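Local coordinates for protein chitooligosaccharide oxidase (PDB 6Y0R) that oxidises the C1 hydroxyl of chitooligosaccharides to lactones with a bicovalently bound FAD, passing the electrons to molecular oxygen to give hydrogen peroxide, at residues G50-L55 with L99-E104; E140-G145 with T309-G314; S387-S392 with V397-L402. All blocks are in the same frame, centred on the assembly; numbering follows the deposited sequence.

Contact 1. Residues G50-L55 with L99-E104; sequences GTAYNL and LGFGGE. With FAD (flavin-adenine dinucleotide), chain B.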
# COMPACT_ATOMS: atom_id res chain seq x y z
N GLY A 50 -13.24 -10.28 11.93
CA GLY A 50 -12.20 -10.27 12.97
C GLY A 50 -11.10 -11.27 12.71
O GLY A 50 -10.32 -11.53 13.63
N THR A 51 -11.02 -11.82 11.49
CA THR A 51 -9.94 -12.73 11.09
C THR A 51 -8.98 -11.95 10.20
O THR A 51 -9.38 -11.57 9.09
CB THR A 51 -10.43 -13.99 10.38
OG1 THR A 51 -11.38 -14.62 11.25
CG2 THR A 51 -9.29 -14.93 10.09
N ALA A 52 -7.78 -11.71 10.72
CA ALA A 52 -6.76 -10.90 10.02
C ALA A 52 -6.41 -11.57 8.70
O ALA A 52 -6.42 -12.81 8.58
CB ALA A 52 -5.58 -10.70 10.90
N TYR A 53 -6.14 -10.75 7.68
CA TYR A 53 -5.72 -11.24 6.36
C TYR A 53 -4.51 -12.15 6.51
O TYR A 53 -4.46 -13.27 5.97
CB TYR A 53 -5.35 -10.03 5.49
CG TYR A 53 -4.67 -10.42 4.21
CD1 TYR A 53 -5.38 -11.08 3.23
CD2 TYR A 53 -3.36 -10.09 3.97
CE1 TYR A 53 -4.77 -11.46 2.05
CE2 TYR A 53 -2.74 -10.46 2.78
CZ TYR A 53 -3.45 -11.15 1.83
OH TYR A 53 -2.88 -11.49 0.63
N ASN A 54 -3.50 -11.70 7.24
CA ASN A 54 -2.26 -12.47 7.43
C ASN A 54 -2.46 -13.49 8.56
O ASN A 54 -2.64 -13.08 9.69
CB ASN A 54 -1.03 -11.60 7.74
CG ASN A 54 0.28 -12.35 7.66
OD1 ASN A 54 0.31 -13.59 7.56
ND2 ASN A 54 1.38 -11.60 7.62
N LEU A 55 -2.50 -14.78 8.22
CA LEU A 55 -2.69 -15.89 9.20
C LEU A 55 -1.53 -15.95 10.18
O LEU A 55 -1.69 -16.52 11.30
CB LEU A 55 -2.84 -17.18 8.38
CG LEU A 55 -4.07 -17.19 7.46
CD1 LEU A 55 -4.11 -18.44 6.58
CD2 LEU A 55 -5.34 -17.06 8.27
N LEU A 99 -2.41 -4.21 11.08
CA LEU A 99 -2.53 -2.89 11.76
C LEU A 99 -3.97 -2.37 11.77
O LEU A 99 -4.24 -1.47 12.60
CB LEU A 99 -1.53 -1.89 11.20
CG LEU A 99 -0.05 -2.32 11.31
CD1 LEU A 99 0.89 -1.25 10.83
CD2 LEU A 99 0.31 -2.71 12.73
N GLY A 100 -4.90 -2.93 11.00
CA GLY A 100 -6.31 -2.50 11.11
C GLY A 100 -6.91 -2.99 12.43
O GLY A 100 -8.00 -2.49 12.79
N PHE A 101 -6.28 -4.00 13.06
CA PHE A 101 -6.62 -4.49 14.42
C PHE A 101 -5.91 -3.65 15.47
O PHE A 101 -6.30 -3.69 16.68
CB PHE A 101 -6.22 -5.95 14.60
CG PHE A 101 -7.03 -6.91 13.78
CD1 PHE A 101 -6.90 -6.93 12.40
CD2 PHE A 101 -7.98 -7.73 14.37
CE1 PHE A 101 -7.67 -7.78 11.63
CE2 PHE A 101 -8.74 -8.59 13.60
CZ PHE A 101 -8.60 -8.61 12.23
N GLY A 102 -4.91 -2.88 15.07
CA GLY A 102 -4.02 -2.22 16.02
C GLY A 102 -2.68 -2.89 16.20
O GLY A 102 -1.90 -2.33 17.00
N GLY A 103 -2.40 -4.04 15.55
CA GLY A 103 -1.12 -4.76 15.70
C GLY A 103 -0.91 -5.30 17.10
O GLY A 103 0.24 -5.52 17.53
N GLU A 104 -2.01 -5.50 17.82
CA GLU A 104 -2.05 -6.03 19.21
C GLU A 104 -3.52 -6.31 19.56
O GLU A 104 -4.39 -5.92 18.79
CB GLU A 104 -1.46 -5.05 20.23
CG GLU A 104 -2.16 -3.72 20.27
CD GLU A 104 -1.48 -2.69 21.16
OE1 GLU A 104 -0.45 -3.03 21.80
OE2 GLU A 104 -1.98 -1.57 21.25
PA FAD B . -6.34 -2.31 6.55
O1A FAD B . -5.65 -3.43 7.21
O2A FAD B . -7.80 -2.17 6.66
O5B FAD B . -5.70 -0.92 7.00
C5B FAD B . -4.33 -0.60 6.76
C4B FAD B . -3.91 0.52 7.70
O4B FAD B . -4.67 1.72 7.39
C3B FAD B . -4.14 0.31 9.21
O3B FAD B . -3.21 1.08 9.98
C2B FAD B . -5.54 0.86 9.40
O2B FAD B . -5.87 1.20 10.75
C1B FAD B . -5.50 2.06 8.49
N9A FAD B . -6.79 2.48 7.98
C8A FAD B . -7.58 1.79 7.09
N7A FAD B . -8.71 2.42 6.81
C5A FAD B . -8.65 3.59 7.56
C6A FAD B . -9.54 4.67 7.70
N6A FAD B . -10.68 4.73 7.01
N1A FAD B . -9.21 5.68 8.55
C2A FAD B . -8.05 5.55 9.24
N3A FAD B . -7.12 4.60 9.17
C4A FAD B . -7.48 3.63 8.30
N1 FAD B . 0.08 -1.86 -2.09
C2 FAD B . 0.44 -1.09 -3.13
O2 FAD B . 0.86 0.11 -2.94
N3 FAD B . 0.31 -1.57 -4.40
C4 FAD B . -0.15 -2.84 -4.70
O4 FAD B . -0.26 -3.22 -5.88
C4X FAD B . -0.55 -3.67 -3.62
N5 FAD B . -1.06 -4.88 -3.87
C5X FAD B . -1.55 -5.60 -2.81
C6 FAD B . -2.17 -6.86 -3.05
C7 FAD B . -2.66 -7.63 -2.01
C7M FAD B . -3.30 -8.98 -2.28
C8 FAD B . -2.60 -7.11 -0.65
C8M FAD B . -3.22 -7.83 0.53
C9 FAD B . -1.94 -5.88 -0.43
C9A FAD B . -1.42 -5.13 -1.48
N10 FAD B . -0.80 -3.89 -1.24
C10 FAD B . -0.38 -3.09 -2.31
C1' FAD B . -0.61 -3.37 0.12
C2' FAD B . -1.78 -2.46 0.53
O2' FAD B . -1.67 -1.18 -0.09
C3' FAD B . -1.73 -2.32 2.03
O3' FAD B . -1.89 -3.65 2.56
C4' FAD B . -2.85 -1.38 2.50
O4' FAD B . -2.50 -0.73 3.74
C5' FAD B . -4.12 -2.16 2.67
O5' FAD B . -5.24 -1.29 2.92
P FAD B . -6.53 -1.94 3.57
O1P FAD B . -7.55 -0.87 3.73
O2P FAD B . -6.93 -3.19 2.88
O3P FAD B . -5.93 -2.44 4.99
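The ring of F101 is met at its edge by the carbonyl of G50 and, at an oblique angle, by the backbone around T51 and A52. The two loops belong to the FAD-binding part of this PCMH-type flavoprotein: 50-55 follows helix 44-50, and 99-104 joins strand 87-90 to strand 108-111. G50 O lies near the plane of the ring, 3.3 Å from F101 CE2, consistent with a favourable approach to the weakly positive rim of the ring. F101 CZ approaches the amide next in line, 3.5 Å from A52 N, and the methyl A52 CB adds an apolar contact at 3.7 Å to F101 CE1. With CG turned away from its own carbonyl carbon (chi1 -69°), the F101 ring leaves its loop and reaches across to 50-52; P61 also touches it. The same two segments reach the cofactor at separate points. Y53 lies near the dimethylbenzene end of the flavin, its ring meeting that of H94, one of the two residues that by similarity carry the covalent links to FAD. L99 and G100 instead line the adenosine ribose, with L99 CB 3.6 Å from FAD O3B and G100 CA 3.7 Å from FAD O2B. On the flavin side, Y53 CE2 comes within 3.5 Å of the methyl carbon FAD C8M.

Contact 2. Residues E140-G145 with T309-G314; sequences ELWNQG and TVDWMG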
# COMPACT_ATOMS: atom_id res chain seq x y z
N GLU A 140 -16.57 0.68 -10.57
CA GLU A 140 -17.57 1.78 -10.48
C GLU A 140 -17.10 3.00 -11.26
O GLU A 140 -17.91 3.59 -11.97
CB GLU A 140 -17.87 2.18 -9.03
CG GLU A 140 -18.72 1.15 -8.32
CD GLU A 140 -20.17 1.08 -8.81
OE1 GLU A 140 -20.61 2.03 -9.45
OE2 GLU A 140 -20.85 0.07 -8.51
N LEU A 141 -15.84 3.40 -11.17
CA LEU A 141 -15.40 4.60 -11.90
C LEU A 141 -15.45 4.32 -13.40
O LEU A 141 -15.75 5.23 -14.18
CB LEU A 141 -14.01 5.03 -11.44
CG LEU A 141 -13.94 5.52 -10.00
CD1 LEU A 141 -12.50 5.94 -9.70
CD2 LEU A 141 -14.90 6.69 -9.72
N TRP A 142 -15.06 3.12 -13.80
CA TRP A 142 -15.07 2.70 -15.22
C TRP A 142 -16.52 2.75 -15.72
O TRP A 142 -16.77 3.38 -16.77
CB TRP A 142 -14.47 1.32 -15.36
CG TRP A 142 -14.57 0.75 -16.75
CD1 TRP A 142 -15.39 -0.25 -17.12
CD2 TRP A 142 -13.75 1.07 -17.89
NE1 TRP A 142 -15.17 -0.57 -18.43
CE2 TRP A 142 -14.16 0.21 -18.92
CE3 TRP A 142 -12.73 1.98 -18.15
CZ2 TRP A 142 -13.61 0.29 -20.20
CZ3 TRP A 142 -12.18 2.05 -19.40
CH2 TRP A 142 -12.59 1.19 -20.42
N ASN A 143 -17.42 2.13 -15.00
CA ASN A 143 -18.82 1.98 -15.50
C ASN A 143 -19.54 3.34 -15.41
O ASN A 143 -20.28 3.70 -16.35
CB ASN A 143 -19.57 0.92 -14.71
CG ASN A 143 -19.09 -0.49 -14.96
OD1 ASN A 143 -18.48 -0.78 -15.98
ND2 ASN A 143 -19.48 -1.41 -14.10
N GLN A 144 -19.31 4.13 -14.38
CA GLN A 144 -20.05 5.42 -14.20
C GLN A 144 -19.59 6.44 -15.24
O GLN A 144 -20.43 7.26 -15.69
CB GLN A 144 -19.90 5.96 -12.78
CG GLN A 144 -20.67 5.17 -11.73
CD GLN A 144 -20.53 5.77 -10.35
OE1 GLN A 144 -20.53 6.99 -10.19
NE2 GLN A 144 -20.34 4.91 -9.36
N GLY A 145 -18.33 6.44 -15.68
CA GLY A 145 -17.82 7.54 -16.50
C GLY A 145 -16.54 7.28 -17.24
O GLY A 145 -15.99 8.25 -17.79
N THR A 309 -2.34 -5.09 -25.74
CA THR A 309 -3.09 -3.85 -25.51
C THR A 309 -4.52 -4.20 -25.11
O THR A 309 -5.23 -4.92 -25.89
CB THR A 309 -3.04 -2.93 -26.73
OG1 THR A 309 -1.68 -2.72 -27.08
CG2 THR A 309 -3.70 -1.60 -26.49
N VAL A 310 -4.97 -3.59 -24.04
CA VAL A 310 -6.34 -3.73 -23.49
C VAL A 310 -6.82 -2.33 -23.11
O VAL A 310 -6.13 -1.34 -23.40
CB VAL A 310 -6.32 -4.69 -22.29
CG1 VAL A 310 -6.00 -6.11 -22.73
CG2 VAL A 310 -5.35 -4.25 -21.22
N ASP A 311 -8.01 -2.22 -22.55
CA ASP A 311 -8.50 -0.97 -21.94
C ASP A 311 -8.25 -1.06 -20.44
O ASP A 311 -7.79 -2.10 -19.93
CB ASP A 311 -9.95 -0.68 -22.35
CG ASP A 311 -10.96 -1.67 -21.83
OD1 ASP A 311 -10.76 -2.24 -20.72
OD2 ASP A 311 -11.97 -1.86 -22.56
N TRP A 312 -8.49 0.03 -19.76
CA TRP A 312 -8.20 0.13 -18.32
C TRP A 312 -8.83 -1.02 -17.53
O TRP A 312 -8.19 -1.66 -16.68
CB TRP A 312 -8.69 1.49 -17.83
CG TRP A 312 -8.51 1.65 -16.36
CD1 TRP A 312 -9.46 1.66 -15.39
CD2 TRP A 312 -7.25 1.74 -15.70
NE1 TRP A 312 -8.87 1.77 -14.16
CE2 TRP A 312 -7.51 1.85 -14.32
CE3 TRP A 312 -5.92 1.72 -16.16
CZ2 TRP A 312 -6.50 1.99 -13.38
CZ3 TRP A 312 -4.93 1.89 -15.22
CH2 TRP A 312 -5.22 2.01 -13.86
N MET A 313 -10.12 -1.31 -17.74
CA MET A 313 -10.79 -2.36 -16.95
C MET A 313 -10.18 -3.72 -17.30
O MET A 313 -10.05 -4.56 -16.41
CB MET A 313 -12.30 -2.32 -17.19
CG MET A 313 -13.08 -3.06 -16.20
SD MET A 313 -13.04 -2.28 -14.56
CE MET A 313 -12.46 -3.71 -13.65
N GLY A 314 -9.78 -3.93 -18.55
CA GLY A 314 -9.02 -5.12 -19.01
C GLY A 314 -7.67 -5.27 -18.30
O GLY A 314 -7.29 -6.40 -17.93
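W142 holds CG anti to its backbone N (chi1 174°), which carries the indole out from its helix to M313. The contact joins helix 134-145 of the FAD-binding part to the start of helix 312-320, just after edge strand 305-310 of the seven-stranded antiparallel sheet. M313 CB sits almost squarely over the five-membered ring of W142, 3.5 Å from its centroid and 7° off the normal, a CH-pi contact. The first torsion of M313, also anti, sets CG beside the pyrrole ring, and the chain then bends back toward W142 CB, leaving the sulfur in an oblique Met-aromatic contact, with M313 SD 4.4 Å from the same centroid. The six-membered ring of W142 reaches the N-terminal end of the helix. W142 CH2 lies 3.6 Å from CG of D311, just before the helix, the carboxylate plane tilted 46° from that of the indole, while W142 CZ3 packs at 3.9 Å on CB of W312, in the first helical position. A229 touches both tryptophans and brings the segment that follows strand 218-228 into the same cluster. D311 thus has two roles: its side chain borders the indole, and it is the N-cap of the following helix. The capping bond runs from G314 N to D311 OD1, 2.9 Å long and nearly straight, meeting the oxygen close to its C-O axis.

Contact 3. Residues S387-S392 with V397-L402; sequences SKPKPS and VHRDTL
The two halves of one loop run close together, with CA atoms 4.4 Å apart at both S387-R399 and P391-V397, and H398 is the centre of an inverse gamma turn closed by a weak bond from R399 N to V397 O. The loop is an irregular excursion between the neighbouring strands 371-378 and 403-411 of the large antiparallel sheet. R399 makes the largest share of the contact, its side chain lying against the other half. P389 O sits against the root of that side chain, 3.2 Å from R399 CB and also near CG; a bend at chi2 (-66°) then turns the outer chain toward the P389 ring. There the guanidinium lies flat against the proline: P389 CG stands over the centre of one face, 3.7 Å above the plane. The edges of the guanidinium serve polar partners. NH1 forms a salt bridge with D180 and a hydrogen bond with T394, and NH2 donates to V386 O. NE donates to a water lying in the guanidinium plane, and this water is also hydrogen-bonded to K390 O, so that arginine and loop backbone are bridged. These several bonds would fix the rotation of the group and probably favour its positive charge. Nearer the backbone, P391 runs past CB and CG of R399 in the opposite direction and packs its CB 4.0 Å from V397 CG2. At the other end of the contact, S387 CB makes the closest approach to R399 O, at 3.0 Å, beside a strongly bent CA-H...O contact from S387 CA. A second water lies 2.7 Å from each of R399 O and S387 O, within hydrogen-bonding distance of both.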
# COMPACT_ATOMS: atom_id res chain seq x y z
N SER A 387 7.81 10.95 -8.04
CA SER A 387 9.00 11.67 -7.52
C SER A 387 8.92 13.14 -7.93
O SER A 387 9.95 13.85 -7.75
CB SER A 387 10.29 10.99 -7.91
OG SER A 387 10.32 10.67 -9.28
N LYS A 388 7.74 13.64 -8.29
CA LYS A 388 7.59 15.08 -8.63
C LYS A 388 7.43 15.92 -7.36
O LYS A 388 8.17 16.90 -7.15
CB LYS A 388 6.46 15.30 -9.63
CG LYS A 388 6.29 16.76 -10.00
CD LYS A 388 5.31 16.93 -11.13
CE LYS A 388 4.81 18.36 -11.26
NZ LYS A 388 3.89 18.77 -10.18
N PRO A 389 6.50 15.61 -6.43
CA PRO A 389 6.42 16.35 -5.17
C PRO A 389 7.74 16.29 -4.42
O PRO A 389 8.43 15.31 -4.50
CB PRO A 389 5.27 15.69 -4.39
CG PRO A 389 4.48 14.97 -5.46
CD PRO A 389 5.51 14.52 -6.46
N LYS A 390 8.05 17.32 -3.63
CA LYS A 390 9.18 17.24 -2.69
C LYS A 390 8.78 16.33 -1.54
O LYS A 390 7.62 16.20 -1.26
CB LYS A 390 9.51 18.60 -2.11
CG LYS A 390 10.19 19.53 -3.08
CD LYS A 390 10.50 20.85 -2.38
CE LYS A 390 11.38 21.74 -3.23
NZ LYS A 390 11.89 22.88 -2.43
N PRO A 391 9.75 15.73 -0.84
CA PRO A 391 9.45 14.91 0.32
C PRO A 391 8.52 15.54 1.36
O PRO A 391 7.69 14.84 1.96
CB PRO A 391 10.85 14.65 0.90
CG PRO A 391 11.78 14.66 -0.32
CD PRO A 391 11.18 15.72 -1.21
N SER A 392 8.59 16.86 1.57
CA SER A 392 7.79 17.55 2.60
C SER A 392 6.41 17.96 2.10
O SER A 392 5.63 18.45 2.89
CB SER A 392 8.58 18.75 3.14
OG SER A 392 8.86 19.62 2.07
N VAL A 397 7.01 10.50 2.38
CA VAL A 397 8.34 11.14 2.34
C VAL A 397 9.20 10.66 1.17
O VAL A 397 10.12 11.39 0.78
CB VAL A 397 9.05 10.96 3.69
CG1 VAL A 397 9.66 9.58 3.83
CG2 VAL A 397 10.11 12.04 3.90
N HIS A 398 8.99 9.46 0.64
CA HIS A 398 9.97 8.77 -0.25
C HIS A 398 9.81 9.27 -1.69
O HIS A 398 9.52 8.47 -2.61
CB HIS A 398 9.84 7.25 -0.08
CG HIS A 398 10.14 6.78 1.30
ND1 HIS A 398 11.30 7.14 1.98
CD2 HIS A 398 9.46 5.93 2.12
CE1 HIS A 398 11.26 6.58 3.18
NE2 HIS A 398 10.17 5.85 3.29
N ARG A 399 9.97 10.57 -1.87
CA ARG A 399 9.85 11.23 -3.20
C ARG A 399 11.21 11.34 -3.89
O ARG A 399 11.26 11.68 -5.11
CB ARG A 399 9.29 12.63 -2.97
CG ARG A 399 7.94 12.68 -2.28
CD ARG A 399 6.82 12.08 -3.11
NE ARG A 399 5.49 12.35 -2.58
CZ ARG A 399 4.37 12.01 -3.15
NH1 ARG A 399 3.23 12.34 -2.58
NH2 ARG A 399 4.41 11.40 -4.33
N ASP A 400 12.28 11.16 -3.12
CA ASP A 400 13.68 11.35 -3.53
C ASP A 400 14.29 10.00 -3.96
O ASP A 400 15.34 9.99 -4.62
CB ASP A 400 14.41 12.04 -2.36
CG ASP A 400 14.43 11.27 -1.01
OD1 ASP A 400 13.43 10.54 -0.61
OD2 ASP A 400 15.47 11.41 -0.29
N THR A 401 13.61 8.89 -3.73
CA THR A 401 14.10 7.54 -4.03
C THR A 401 13.72 7.16 -5.46
O THR A 401 12.78 7.75 -6.01
CB THR A 401 13.61 6.58 -2.94
OG1 THR A 401 12.22 6.82 -2.77
CG2 THR A 401 14.31 6.76 -1.62
N LEU A 402 14.48 6.26 -6.08
CA LEU A 402 14.23 5.79 -7.45
C LEU A 402 13.50 4.45 -7.40
O LEU A 402 12.78 4.16 -8.36
CB LEU A 402 15.58 5.67 -8.17
CG LEU A 402 15.58 5.15 -9.60
CD1 LEU A 402 14.71 6.03 -10.52
CD2 LEU A 402 16.99 5.09 -10.14
O HOH W 1 12.33 13.72 -6.59
O HOH W 2 5.73 14.25 -0.38

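How the contacts relate
The three contacts lie around the FAD without touching one another, their centres 29 to 32 Å apart. Contact 1 borders the cofactor directly, and Y53, L99 and G100 belong to its pocket. Contacts 2 and 3 lie farther from the cofactor, the side chain of W312 about 11 Å from FAD and that of R399 about 12 Å. Contact 1 and contact 3 lie on opposite sides of the chain's centre, with nearest atoms about 14 Å apart. Contact 2 joins the FAD-binding part to the region of the seven-stranded sheet, at its edge strand 305-310, whereas contact 3 folds a loop between two inner strands of that same sheet.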